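Local structure of chemotaxis protein CheX (Desulfovibrio desulfuricans subsp. desulfuricans str. G20, 3HM4) at residues 15-20 with 97-102; 26-31 with 143-148; 86-91 with 121-126. The protein probably dephosphorylates the phosphorylated response regulator CheY during chemotaxis signalling. All blocks are in the same frame, centred on the assembly; numbering follows the deposited sequence. Where two conformers were deposited one is given.

Two of the contacts use helix 84-109: contact 1 sets helix 10-25 against it, and contact 3, whose centre is about 18 Å from that of contact 1, packs its early turns on the edge strand 115-123. Contact 2 lies at the opposite edge of the six-stranded sheet, where the chain leaving helix 10-25 pairs with the end of strand 138-143 and the turn after it. Contacts 1 and 2 have centres about 15 Å apart and touch directly, Thr18 O lying 3.5 Å from Pro29 CG. Contacts 2 and 3 reach the same sheet, with nearest atoms about 11 Å apart. In CheX relatives the phosphatase residues sit on the long helix shared by contacts 1 and 3.

Contact 1. Residues 15-20 with 97-102; sequences TATTNV and NMISGQ
Val20 holds CG1 anti to its backbone N (chi1 173°), which swings CG2 toward Gln102 and leaves CG1 beside Met98. Ile99, with CG1 anti to its carbonyl carbon and the chain extended beyond it (chi1 -71°), carries CD1 to Thr17 although its CB starts out along the flank. The side chains of Val20 and Ile99 cross at a slant, Val20 CB lying 3.9 Å from Ile99 CG1. The branches of Val20 straddle CB of Met98, a selenomethionine, with CG2 at 3.8 Å; the same methyl meets the amide end of Gln102, 3.6 Å from NE2. One turn earlier Ala16 allows the closest backbone approach of the two segments: its CB sits 3.7 Å from Gln102 CB and also faces the carbonyl oxygen of Ile99.

Thr17 turns its hydroxyl side to Ile99, OG1 lying 3.7 Å from both CG2 and CD1. This is van der Waals contact; the hydroxyl's hydrogen bond is to Phe13 O, one turn earlier in the helix. On the exposed side a water joins Asn19 ND2 to Gln102 OE1, 3.0 Å from the latter, but Asn19 has a second conformer, so this bridge is doubtful. No direct hydrogen bond crosses between the segments.

The axes of helical segments 15-20 and 97-102 approach to 8.5 Å with their directions 137° apart, a roughly antiparallel pairing. Thr17 extends the packing onto Phe149 and Val151 of the sheet. Such a helical layer laid over an antiparallel sheet belongs to the CheC-like fold.

Contact 2. Residues 26-31 with 143-148; sequences GIQPIP and KTNHGE
Ile30 and Lys143 pair by their backbones as an antiparallel hydrogen-bonded pair: Ile30 N donates to Lys143 O at 2.8 Å, and Lys143 N returns the bond to Ile30 O. A third backbone bond, Asn145 N to Ile27 O at 2.8 Å, lies beyond the end of strand 138-143, outside the regular ladder.

Between these bonds Pro29 has no N-H to offer. Its CA instead makes a CH...O contact with Lys143 O at 3.4 Å, while Gln28 O is satisfied by a water that also donates to Asn145 OD1. The amide of Asn145 is thus engaged at both ends. Its ND2 gives one hydrogen to Gln28 OE1 at 2.9 Å, in the carbonyl plane and on a lone pair, and the other to a second water, which donates to Gly26 O and receives a weak bond from His146 NE2. The two amide planes stand 82° apart. Gln28 and Asn145 also touch a crystal neighbour.

Thr144 places OG1 between its backbone N and carbonyl carbon (chi1 82°), where it accepts from His146 N at 2.9 Å in an ST turn and donates to Gly147 O. This points CG2 at Ile27, whose CD1 lies 3.6 Å away; Cys68 of helix 66-77 touches both residues. A further water donates to Ile30 O, and its very short approach to Lys143 NZ is doubtful.

Backbone bonds therefore fix the register, with the Ile27-Thr144 pair turned inward. The edge of the sheet is thus held by direct backbone bonds, with apolar packing toward helix 66-77 and water-assisted polar bonds on the exposed side.

Contact 3. Residues 86-91 with 121-126; sequences QDTKDA and VIMGDG
Behind Thr88 and Lys89, which meet Met123, the helix is held by Ala91 N bonding to Asp87 O at 2.8 Å. On the same helix Gln86 NE2 donates to Asp90 OD2 at 3.2 Å, on the syn side but 34° out of the carboxylate plane, and only weakly to OD1, while Gln86 OE1 accepts from Asn40 ND2 of the second subunit.

Across the contact the meeting is van der Waals, with no hydrogen bond. Thr88 and Met123, a selenomethionine, reach toward each other tip to tip, SE standing 3.9 Å from Thr88 CG2. Thr88 keeps that methyl anti to its backbone N (chi1 -61° for OG1), and the hydroxyl bonds to Ile84 O. A bend about the CG-SE bond of Met123 carries CE to 3.6 Å from Lys89 N and to 4.0 Å from Lys89 CB. Val121 enters beside it, with CG2 3.9 Å from Lys89 O. The Lys89 chain then runs extended away from the strand until NZ donates to Asn40 O of the second subunit.

Helical segment 86-91 runs at 146° to strand segment 121-123, their axes 8.8 Å apart at closest. Val73 of helix 66-77 also touches Thr88, and Val46 touches both Thr88 and Val121. The strand is the outermost of its sheet within the chain, yet Val121, Ile122 and Met123 pair antiparallel with a strand of the second subunit, so the sheet continues through the dimer.

Contact 1. Residues 15-20 with 97-102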
ATOM      1  N   THR A  15       0.808  -0.890  20.472  1.00 16.46           N
ATOM      2  CA  THR A  15       1.740  -0.076  21.255  1.00 16.61           C
ATOM      3  C   THR A  15       2.564   0.856  20.372  1.00 16.41           C
ATOM      4  O   THR A  15       2.727   2.024  20.701  1.00 16.34           O
ATOM      5  CB  THR A  15       2.657  -0.961  22.106  1.00 18.75           C
ATOM      6  OG1 THR A  15       1.861  -1.694  23.042  1.00 21.33           O
ATOM      7  CG2 THR A  15       3.720  -0.147  22.858  1.00 20.86           C
ATOM      8  N   ALA A  16       3.074   0.341  19.258  1.00 15.08           N
ATOM      9  CA  ALA A  16       3.839   1.192  18.351  1.00 14.15           C
ATOM     10  C   ALA A  16       2.992   2.376  17.838  1.00 15.25           C
ATOM     11  O   ALA A  16       3.443   3.509  17.760  1.00 15.60           O
ATOM     12  CB  ALA A  16       4.396   0.383  17.169  1.00 16.25           C
ATOM     13  N   THR A  17       1.762   2.059  17.430  1.00 14.10           N
ATOM     14  CA  THR A  17       0.831   3.079  16.913  1.00 13.88           C
ATOM     15  C   THR A  17       0.525   4.151  17.975  1.00 14.84           C
ATOM     16  O   THR A  17       0.610   5.347  17.699  1.00 16.01           O
ATOM     17  CB  THR A  17      -0.440   2.442  16.374  1.00 14.10           C
ATOM     18  OG1 THR A  17      -0.077   1.572  15.304  1.00 15.01           O
ATOM     19  CG2 THR A  17      -1.381   3.498  15.824  1.00 15.72           C
ATOM     20  N   THR A  18       0.203   3.674  19.171  1.00 14.39           N
ATOM     21  CA  THR A  18      -0.089   4.594  20.263  1.00 15.89           C
ATOM     22  C   THR A  18       1.105   5.484  20.558  1.00 17.18           C
ATOM     23  O   THR A  18       0.966   6.736  20.638  1.00 17.60           O
ATOM     24  CB  THR A  18      -0.537   3.812  21.532  1.00 15.84           C
ATOM     25  OG1 THR A  18      -1.666   2.971  21.224  1.00 18.00           O
ATOM     26  CG2 THR A  18      -0.834   4.769  22.718  1.00 17.53           C
ATOM     27  N   ASN A  19       2.285   4.871  20.668  1.00 15.96           N
ATOM     28  CA  ASN A  19       3.484   5.649  20.998  0.60 16.18           C
ATOM     29  C   ASN A  19       3.835   6.649  19.912  1.00 15.96           C
ATOM     30  O   ASN A  19       4.140   7.792  20.214  1.00 17.93           O
ATOM     31  CB  ASN A  19       4.670   4.732  21.290  0.60 16.13           C
ATOM     32  CG  ASN A  19       4.513   3.944  22.585  0.60 19.46           C
ATOM     33  OD1 ASN A  19       3.631   4.224  23.404  0.60 20.50           O
ATOM     34  ND2 ASN A  19       5.358   2.935  22.763  0.60 21.17           N
ATOM     35  N   VAL A  20       3.792   6.241  18.642  1.00 15.78           N
ATOM     36  CA  VAL A  20       4.140   7.151  17.560  1.00 15.30           C
ATOM     37  C   VAL A  20       3.165   8.335  17.475  1.00 16.26           C
ATOM     38  O   VAL A  20       3.597   9.483  17.379  1.00 17.89           O
ATOM     39  CB  VAL A  20       4.229   6.420  16.189  1.00 15.12           C
ATOM     40  CG1 VAL A  20       4.421   7.396  15.077  1.00 15.61           C
ATOM     41  CG2 VAL A  20       5.407   5.446  16.239  1.00 15.96           C
ATOM     42  N   ASN A  97       6.436   5.030   8.688  1.00 12.94           N
ATOM     43  CA  ASN A  97       7.796   4.484   8.827  1.00 12.79           C
ATOM     44  C   ASN A  97       8.116   4.205  10.286  1.00 11.93           C
ATOM     45  O   ASN A  97       8.712   3.189  10.610  1.00 14.55           O
ATOM     46  CB  ASN A  97       8.850   5.426   8.222  1.00 13.33           C
ATOM     47  CG  ASN A  97       9.182   5.099   6.783  1.00 16.14           C
ATOM     48  OD1 ASN A  97       9.339   3.920   6.444  1.00 16.96           O
ATOM     49  ND2 ASN A  97       9.342   6.105   5.955  1.00 19.29           N
HETATM   50  N   MSE A  98       7.716   5.108  11.183  1.00 13.72           N
HETATM   51  CA  MSE A  98       7.969   4.939  12.604  1.00 13.56           C
HETATM   52  C   MSE A  98       7.162   3.806  13.223  1.00 12.39           C
HETATM   53  O   MSE A  98       7.701   3.036  14.027  1.00 14.02           O
HETATM   54  CB  MSE A  98       7.733   6.234  13.377  1.00 14.30           C
HETATM   55  CG  MSE A  98       8.733   7.330  13.044  1.00 16.20           C
HETATM   56 SE   MSE A  98       8.249   8.990  13.901  0.75 17.57          SE
HETATM   57  CE  MSE A  98       8.467   8.453  15.708  1.00 23.89           C
ATOM     58  N   ILE A  99       5.889   3.659  12.829  1.00 12.90           N
ATOM     59  CA  ILE A  99       5.084   2.549  13.307  1.00 12.62           C
ATOM     60  C   ILE A  99       5.722   1.220  12.829  1.00 12.64           C
ATOM     61  O   ILE A  99       5.878   0.299  13.617  1.00 14.07           O
ATOM     62  CB  ILE A  99       3.607   2.623  12.853  1.00 12.42           C
ATOM     63  CG1 ILE A  99       2.918   3.780  13.609  1.00 12.29           C
ATOM     64  CG2 ILE A  99       2.853   1.293  13.093  1.00 13.95           C
ATOM     65  CD1 ILE A  99       1.528   4.097  13.072  1.00 15.14           C
ATOM     66  N   SER A 100       6.100   1.156  11.552  1.00 11.98           N
ATOM     67  CA  SER A 100       6.754  -0.032  11.051  1.00 12.17           C
ATOM     68  C   SER A 100       8.034  -0.357  11.856  1.00 11.42           C
ATOM     69  O   SER A 100       8.237  -1.499  12.297  1.00 12.54           O
ATOM     70  CB  SER A 100       7.093   0.140   9.586  1.00 12.90           C
ATOM     71  OG  SER A 100       7.844  -0.963   9.115  1.00 12.85           O
ATOM     72  N   GLY A 101       8.881   0.637  12.053  1.00 12.72           N
ATOM     73  CA  GLY A 101      10.145   0.413  12.777  1.00 13.38           C
ATOM     74  C   GLY A 101       9.926  -0.049  14.205  1.00 13.52           C
ATOM     75  O   GLY A 101      10.535  -1.027  14.670  1.00 14.77           O
ATOM     76  N   GLN A 102       8.988   0.602  14.890  1.00 13.58           N
ATOM     77  CA  GLN A 102       8.708   0.260  16.296  1.00 13.61           C
ATOM     78  C   GLN A 102       8.002  -1.065  16.475  1.00 14.08           C
ATOM     79  O   GLN A 102       8.330  -1.820  17.367  1.00 15.00           O
ATOM     80  CB  GLN A 102       7.975   1.404  16.986  1.00 15.54           C
ATOM     81  CG  GLN A 102       8.874   2.622  17.066  1.00 16.54           C
ATOM     82  CD  GLN A 102       8.279   3.795  17.804  1.00 19.94           C
ATOM     83  OE1 GLN A 102       7.455   3.632  18.686  1.00 21.47           O
ATOM     84  NE2 GLN A 102       8.725   4.987  17.444  1.00 19.98           N
TER
HETATM   85  O   HOH W   1       6.824   1.358  20.457  1.00 28.49           O

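Contact 2. Residues 26-31 with 143-148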
ATOM      1  N   GLY A  26       0.670  14.333  19.629  1.00 21.25           N
ATOM      2  CA  GLY A  26       0.068  14.777  20.880  1.00 23.33           C
ATOM      3  C   GLY A  26      -1.461  14.689  20.930  1.00 23.36           C
ATOM      4  O   GLY A  26      -2.103  15.318  21.765  1.00 26.29           O
ATOM      5  N   ILE A  27      -2.040  13.833  20.081  1.00 22.60           N
ATOM      6  CA  ILE A  27      -3.483  13.694  19.938  1.00 20.22           C
ATOM      7  C   ILE A  27      -4.112  12.714  20.925  1.00 17.08           C
ATOM      8  O   ILE A  27      -5.300  12.444  20.798  1.00 17.67           O
ATOM      9  CB  ILE A  27      -3.862  13.388  18.455  1.00 21.92           C
ATOM     10  CG1 ILE A  27      -3.360  12.000  18.009  1.00 19.06           C
ATOM     11  CG2 ILE A  27      -3.400  14.561  17.490  1.00 25.01           C
ATOM     12  CD1 ILE A  27      -3.875  11.727  16.569  1.00 22.31           C
ATOM     13  N   GLN A  28      -3.335  12.165  21.882  1.00 17.08           N
ATOM     14  CA  GLN A  28      -3.825  11.287  22.922  1.00 17.86           C
ATOM     15  C   GLN A  28      -4.600  10.100  22.322  1.00 16.27           C
ATOM     16  O   GLN A  28      -5.767   9.895  22.630  1.00 17.85           O
ATOM     17  CB  GLN A  28      -4.636  12.056  23.975  1.00 20.15           C
ATOM     18  CG  GLN A  28      -3.683  12.997  24.764  1.00 21.97           C
ATOM     19  CD  GLN A  28      -4.387  13.854  25.792  1.00 25.51           C
ATOM     20  OE1 GLN A  28      -5.097  14.777  25.447  1.00 28.68           O
ATOM     21  NE2 GLN A  28      -4.149  13.576  27.049  1.00 27.46           N
ATOM     22  N   PRO A  29      -3.933   9.275  21.492  1.00 16.33           N
ATOM     23  CA  PRO A  29      -4.607   8.135  20.899  1.00 14.58           C
ATOM     24  C   PRO A  29      -4.996   7.104  21.961  1.00 15.10           C
ATOM     25  O   PRO A  29      -4.193   6.785  22.858  1.00 17.59           O
ATOM     26  CB  PRO A  29      -3.575   7.558  19.956  1.00 14.84           C
ATOM     27  CG  PRO A  29      -2.300   7.984  20.540  1.00 16.91           C
ATOM     28  CD  PRO A  29      -2.533   9.337  21.070  1.00 15.74           C
ATOM     29  N   ILE A  30      -6.217   6.597  21.866  1.00 14.29           N
ATOM     30  CA  ILE A  30      -6.740   5.583  22.779  1.00 15.97           C
ATOM     31  C   ILE A  30      -7.216   4.388  21.962  1.00 15.37           C
ATOM     32  O   ILE A  30      -8.244   4.465  21.280  1.00 14.86           O
ATOM     33  CB  ILE A  30      -7.916   6.153  23.618  1.00 17.53           C
ATOM     34  CG1 ILE A  30      -7.476   7.395  24.410  1.00 22.81           C
ATOM     35  CG2 ILE A  30      -8.469   5.096  24.551  1.00 18.98           C
ATOM     36  CD1 ILE A  30      -8.636   8.068  25.188  1.00 25.86           C
ATOM     37  N   PRO A  31      -6.493   3.253  22.029  1.00 15.10           N
ATOM     38  CA  PRO A  31      -6.953   2.108  21.257  1.00 15.98           C
ATOM     39  C   PRO A  31      -8.151   1.416  21.872  1.00 14.95           C
ATOM     40  O   PRO A  31      -8.263   1.262  23.113  1.00 16.21           O
ATOM     41  CB  PRO A  31      -5.756   1.149  21.274  1.00 16.90           C
ATOM     42  CG  PRO A  31      -5.011   1.496  22.489  1.00 18.61           C
ATOM     43  CD  PRO A  31      -5.233   2.972  22.734  1.00 17.56           C
ATOM     44  N   LYS A 143      -9.665   6.171  19.191  1.00 13.39           N
ATOM     45  CA  LYS A 143     -10.150   7.527  19.439  1.00 14.05           C
ATOM     46  C   LYS A 143      -8.923   8.414  19.638  1.00 14.49           C
ATOM     47  O   LYS A 143      -7.858   7.954  20.041  1.00 14.40           O
ATOM     48  CB  LYS A 143     -10.969   7.599  20.720  1.00 14.96           C
ATOM     49  CG  LYS A 143     -12.268   6.867  20.668  1.00 17.55           C
ATOM     50  CD  LYS A 143     -13.124   7.126  21.938  1.00 22.07           C
ATOM     51  CE  LYS A 143     -12.507   6.680  23.215  1.00 28.47           C
ATOM     52  NZ  LYS A 143     -12.297   5.243  23.269  1.00 36.78           N
ATOM     53  N   THR A 144      -9.065   9.693  19.301  1.00 14.62           N
ATOM     54  CA  THR A 144      -8.059  10.697  19.580  1.00 14.89           C
ATOM     55  C   THR A 144      -8.779  11.979  19.974  1.00 15.01           C
ATOM     56  O   THR A 144     -10.015  12.069  19.942  1.00 16.71           O
ATOM     57  CB  THR A 144      -7.124  10.991  18.360  1.00 16.04           C
ATOM     58  OG1 THR A 144      -7.717  11.913  17.430  1.00 15.44           O
ATOM     59  CG2 THR A 144      -6.631   9.724  17.641  1.00 14.60           C
ATOM     60  N   ASN A 145      -8.010  13.013  20.275  1.00 15.66           N
ATOM     61  CA  ASN A 145      -8.621  14.317  20.559  1.00 16.89           C
ATOM     62  C   ASN A 145      -9.248  14.974  19.327  1.00 16.59           C
ATOM     63  O   ASN A 145     -10.019  15.914  19.460  1.00 18.25           O
ATOM     64  CB  ASN A 145      -7.569  15.297  21.095  1.00 19.59           C
ATOM     65  CG  ASN A 145      -6.976  14.878  22.417  1.00 19.27           C
ATOM     66  OD1 ASN A 145      -7.595  14.144  23.190  1.00 21.28           O
ATOM     67  ND2 ASN A 145      -5.762  15.424  22.724  1.00 22.30           N
ATOM     68  N   HIS A 146      -8.921  14.472  18.125  1.00 15.26           N
ATOM     69  CA  HIS A 146      -9.319  15.055  16.875  1.00 16.75           C
ATOM     70  C   HIS A 146      -9.786  14.003  15.902  1.00 15.37           C
ATOM     71  O   HIS A 146      -9.307  13.964  14.790  1.00 19.80           O
ATOM     72  CB  HIS A 146      -8.133  15.816  16.258  1.00 18.38           C
ATOM     73  CG  HIS A 146      -7.651  16.942  17.109  1.00 20.79           C
ATOM     74  ND1 HIS A 146      -8.275  18.168  17.123  1.00 26.50           N
ATOM     75  CD2 HIS A 146      -6.631  17.019  17.999  1.00 24.72           C
ATOM     76  CE1 HIS A 146      -7.655  18.957  17.984  1.00 30.31           C
ATOM     77  NE2 HIS A 146      -6.660  18.282  18.533  1.00 27.98           N
ATOM     78  N   GLY A 147     -10.705  13.147  16.328  1.00 15.16           N
ATOM     79  CA  GLY A 147     -11.275  12.166  15.405  1.00 14.81           C
ATOM     80  C   GLY A 147     -10.565  10.833  15.440  1.00 13.40           C
ATOM     81  O   GLY A 147      -9.539  10.651  16.106  1.00 16.15           O
ATOM     82  N   GLU A 148     -11.048   9.943  14.600  1.00 11.17           N
ATOM     83  CA  GLU A 148     -10.641   8.547  14.662  1.00 10.87           C
ATOM     84  C   GLU A 148      -9.734   8.093  13.545  1.00 10.34           C
ATOM     85  O   GLU A 148      -9.614   8.730  12.499  1.00 10.44           O
ATOM     86  CB  GLU A 148     -11.881   7.662  14.661  1.00 10.54           C
ATOM     87  CG  GLU A 148     -12.768   7.942  15.849  1.00 11.76           C
ATOM     88  CD  GLU A 148     -14.046   7.163  15.858  1.00 12.62           C
ATOM     89  OE1 GLU A 148     -14.290   6.312  14.964  1.00 11.45           O
ATOM     90  OE2 GLU A 148     -14.836   7.365  16.823  1.00 14.50           O
TER
HETATM   91  O   HOH W   2      -4.544  17.169  20.559  1.00 29.31           O
HETATM   92  O   HOH W   3      -7.984  11.307  23.403  1.00 21.90           O
HETATM   93  O   HOH W   4     -10.867   3.613  21.981  1.00 24.40           O

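Contact 3. Residues 86-91 with 121-126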
ATOM      1  N   GLN A  86       1.508  17.664  -0.055  1.00 18.26           N
ATOM      2  CA  GLN A  86       2.882  17.378   0.291  1.00 16.95           C
ATOM      3  C   GLN A  86       3.053  17.106   1.797  1.00 16.41           C
ATOM      4  O   GLN A  86       3.796  16.196   2.191  1.00 16.43           O
ATOM      5  CB  GLN A  86       3.809  18.532  -0.119  1.00 18.22           C
ATOM      6  CG  GLN A  86       5.272  18.237   0.093  1.00 17.98           C
ATOM      7  CD  GLN A  86       5.809  17.176  -0.836  1.00 21.40           C
ATOM      8  OE1 GLN A  86       5.550  17.226  -2.033  1.00 27.92           O
ATOM      9  NE2 GLN A  86       6.570  16.211  -0.296  1.00 25.36           N
ATOM     10  N   ASP A  87       2.397  17.909   2.630  1.00 16.72           N
ATOM     11  CA  ASP A  87       2.565  17.792   4.070  1.00 16.72           C
ATOM     12  C   ASP A  87       1.913  16.510   4.601  1.00 15.80           C
ATOM     13  O   ASP A  87       2.451  15.913   5.538  1.00 15.51           O
ATOM     14  CB  ASP A  87       2.075  19.049   4.799  1.00 16.49           C
ATOM     15  CG  ASP A  87       2.869  20.305   4.468  1.00 18.42           C
ATOM     16  OD1 ASP A  87       3.975  20.211   3.932  1.00 20.76           O
ATOM     17  OD2 ASP A  87       2.308  21.374   4.751  1.00 21.82           O
ATOM     18  N   THR A  88       0.786  16.125   4.006  1.00 14.22           N
ATOM     19  CA  THR A  88       0.144  14.843   4.356  1.00 13.78           C
ATOM     20  C   THR A  88       1.056  13.666   3.990  1.00 13.98           C
ATOM     21  O   THR A  88       1.285  12.786   4.813  1.00 13.96           O
ATOM     22  CB  THR A  88      -1.267  14.690   3.730  1.00 13.61           C
ATOM     23  OG1 THR A  88      -2.055  15.747   4.259  1.00 15.68           O
ATOM     24  CG2 THR A  88      -1.906  13.351   4.076  1.00 14.97           C
ATOM     25  N   LYS A  89       1.592  13.672   2.780  1.00 14.32           N
ATOM     26  CA  LYS A  89       2.535  12.652   2.349  1.00 14.46           C
ATOM     27  C   LYS A  89       3.702  12.562   3.327  1.00 14.47           C
ATOM     28  O   LYS A  89       4.044  11.484   3.815  1.00 15.39           O
ATOM     29  CB  LYS A  89       3.050  12.968   0.959  1.00 15.72           C
ATOM     30  CG  LYS A  89       4.116  12.033   0.440  1.00 17.04           C
ATOM     31  CD  LYS A  89       4.599  12.433  -0.961  1.00 20.34           C
ATOM     32  CE  LYS A  89       5.649  11.453  -1.441  1.00 22.37           C
ATOM     33  NZ  LYS A  89       5.901  11.605  -2.893  1.00 26.56           N
ATOM     34  N   ASP A  90       4.315  13.709   3.612  1.00 15.53           N
ATOM     35  CA  ASP A  90       5.489  13.728   4.470  1.00 14.88           C
ATOM     36  C   ASP A  90       5.219  13.317   5.923  1.00 14.68           C
ATOM     37  O   ASP A  90       5.932  12.474   6.505  1.00 14.81           O
ATOM     38  CB  ASP A  90       6.202  15.090   4.445  1.00 15.87           C
ATOM     39  CG  ASP A  90       6.873  15.390   3.114  1.00 20.44           C
ATOM     40  OD1 ASP A  90       7.188  14.462   2.328  1.00 22.02           O
ATOM     41  OD2 ASP A  90       7.076  16.601   2.836  1.00 21.91           O
ATOM     42  N   ALA A  91       4.170  13.889   6.509  1.00 13.28           N
ATOM     43  CA  ALA A  91       3.854  13.654   7.931  1.00 14.24           C
ATOM     44  C   ALA A  91       3.329  12.237   8.163  1.00 12.45           C
ATOM     45  O   ALA A  91       3.819  11.499   9.023  1.00 13.40           O
ATOM     46  CB  ALA A  91       2.821  14.682   8.445  1.00 14.80           C
ATOM     47  N   VAL A 121       1.269   6.507   0.793  1.00  9.85           N
ATOM     48  CA  VAL A 121       0.204   7.324   1.354  1.00 10.42           C
ATOM     49  C   VAL A 121      -0.862   7.521   0.293  1.00 11.13           C
ATOM     50  O   VAL A 121      -0.564   7.874  -0.861  1.00  9.88           O
ATOM     51  CB  VAL A 121       0.715   8.676   1.905  1.00 10.03           C
ATOM     52  CG1 VAL A 121      -0.491   9.509   2.366  1.00 12.54           C
ATOM     53  CG2 VAL A 121       1.710   8.471   3.020  1.00 12.43           C
ATOM     54  N   ILE A 122      -2.111   7.251   0.680  1.00  9.66           N
ATOM     55  CA  ILE A 122      -3.264   7.325  -0.180  1.00 10.58           C
ATOM     56  C   ILE A 122      -4.161   8.475   0.262  1.00  9.84           C
ATOM     57  O   ILE A 122      -4.443   8.639   1.449  1.00 10.63           O
ATOM     58  CB  ILE A 122      -4.065   6.007  -0.156  1.00 11.53           C
ATOM     59  CG1 ILE A 122      -3.196   4.841  -0.703  1.00 15.31           C
ATOM     60  CG2 ILE A 122      -5.360   6.092  -0.989  1.00 12.51           C
ATOM     61  CD1 ILE A 122      -2.443   4.138   0.265  1.00 20.77           C
HETATM   62  N   MSE A 123      -4.608   9.294  -0.696  1.00  9.85           N
HETATM   63  CA  MSE A 123      -5.529  10.360  -0.377  1.00 11.49           C
HETATM   64  C   MSE A 123      -6.739  10.371  -1.293  1.00 11.95           C
HETATM   65  O   MSE A 123      -6.664   9.979  -2.450  1.00 13.24           O
HETATM   66  CB  MSE A 123      -4.822  11.700  -0.462  1.00 12.10           C
HETATM   67  CG  MSE A 123      -3.569  11.835   0.411  1.00 13.23           C
HETATM   68 SE   MSE A 123      -2.662  13.497   0.242  0.75 15.71          SE
HETATM   69  CE  MSE A 123      -0.865  12.873   0.235  1.00 21.05           C
ATOM     70  N   GLY A 124      -7.840  10.856  -0.750  1.00 13.03           N
ATOM     71  CA  GLY A 124      -9.101  11.048  -1.485  1.00 12.74           C
ATOM     72  C   GLY A 124     -10.225  10.667  -0.564  1.00 12.89           C
ATOM     73  O   GLY A 124     -10.200   9.623   0.048  1.00 13.72           O
ATOM     74  N   ASP A 125     -11.222  11.549  -0.421  1.00 13.70           N
ATOM     75  CA  ASP A 125     -12.282  11.298   0.545  1.00 13.42           C
ATOM     76  C   ASP A 125     -13.035  10.012   0.202  1.00 13.74           C
ATOM     77  O   ASP A 125     -13.407   9.779  -0.964  1.00 14.95           O
ATOM     78  CB  ASP A 125     -13.304  12.441   0.563  1.00 14.99           C
ATOM     79  CG  ASP A 125     -12.784  13.699   1.209  1.00 19.31           C
ATOM     80  OD1 ASP A 125     -11.628  13.771   1.652  1.00 18.98           O
ATOM     81  OD2 ASP A 125     -13.592  14.654   1.281  1.00 22.54           O
ATOM     82  N   GLY A 126     -13.183   9.141   1.194  1.00 13.10           N
ATOM     83  CA  GLY A 126     -13.953   7.927   1.007  1.00 13.51           C
ATOM     84  C   GLY A 126     -13.340   6.882   0.096  1.00 12.05           C
ATOM     85  O   GLY A 126     -14.055   6.007  -0.403  1.00 14.05           O
TER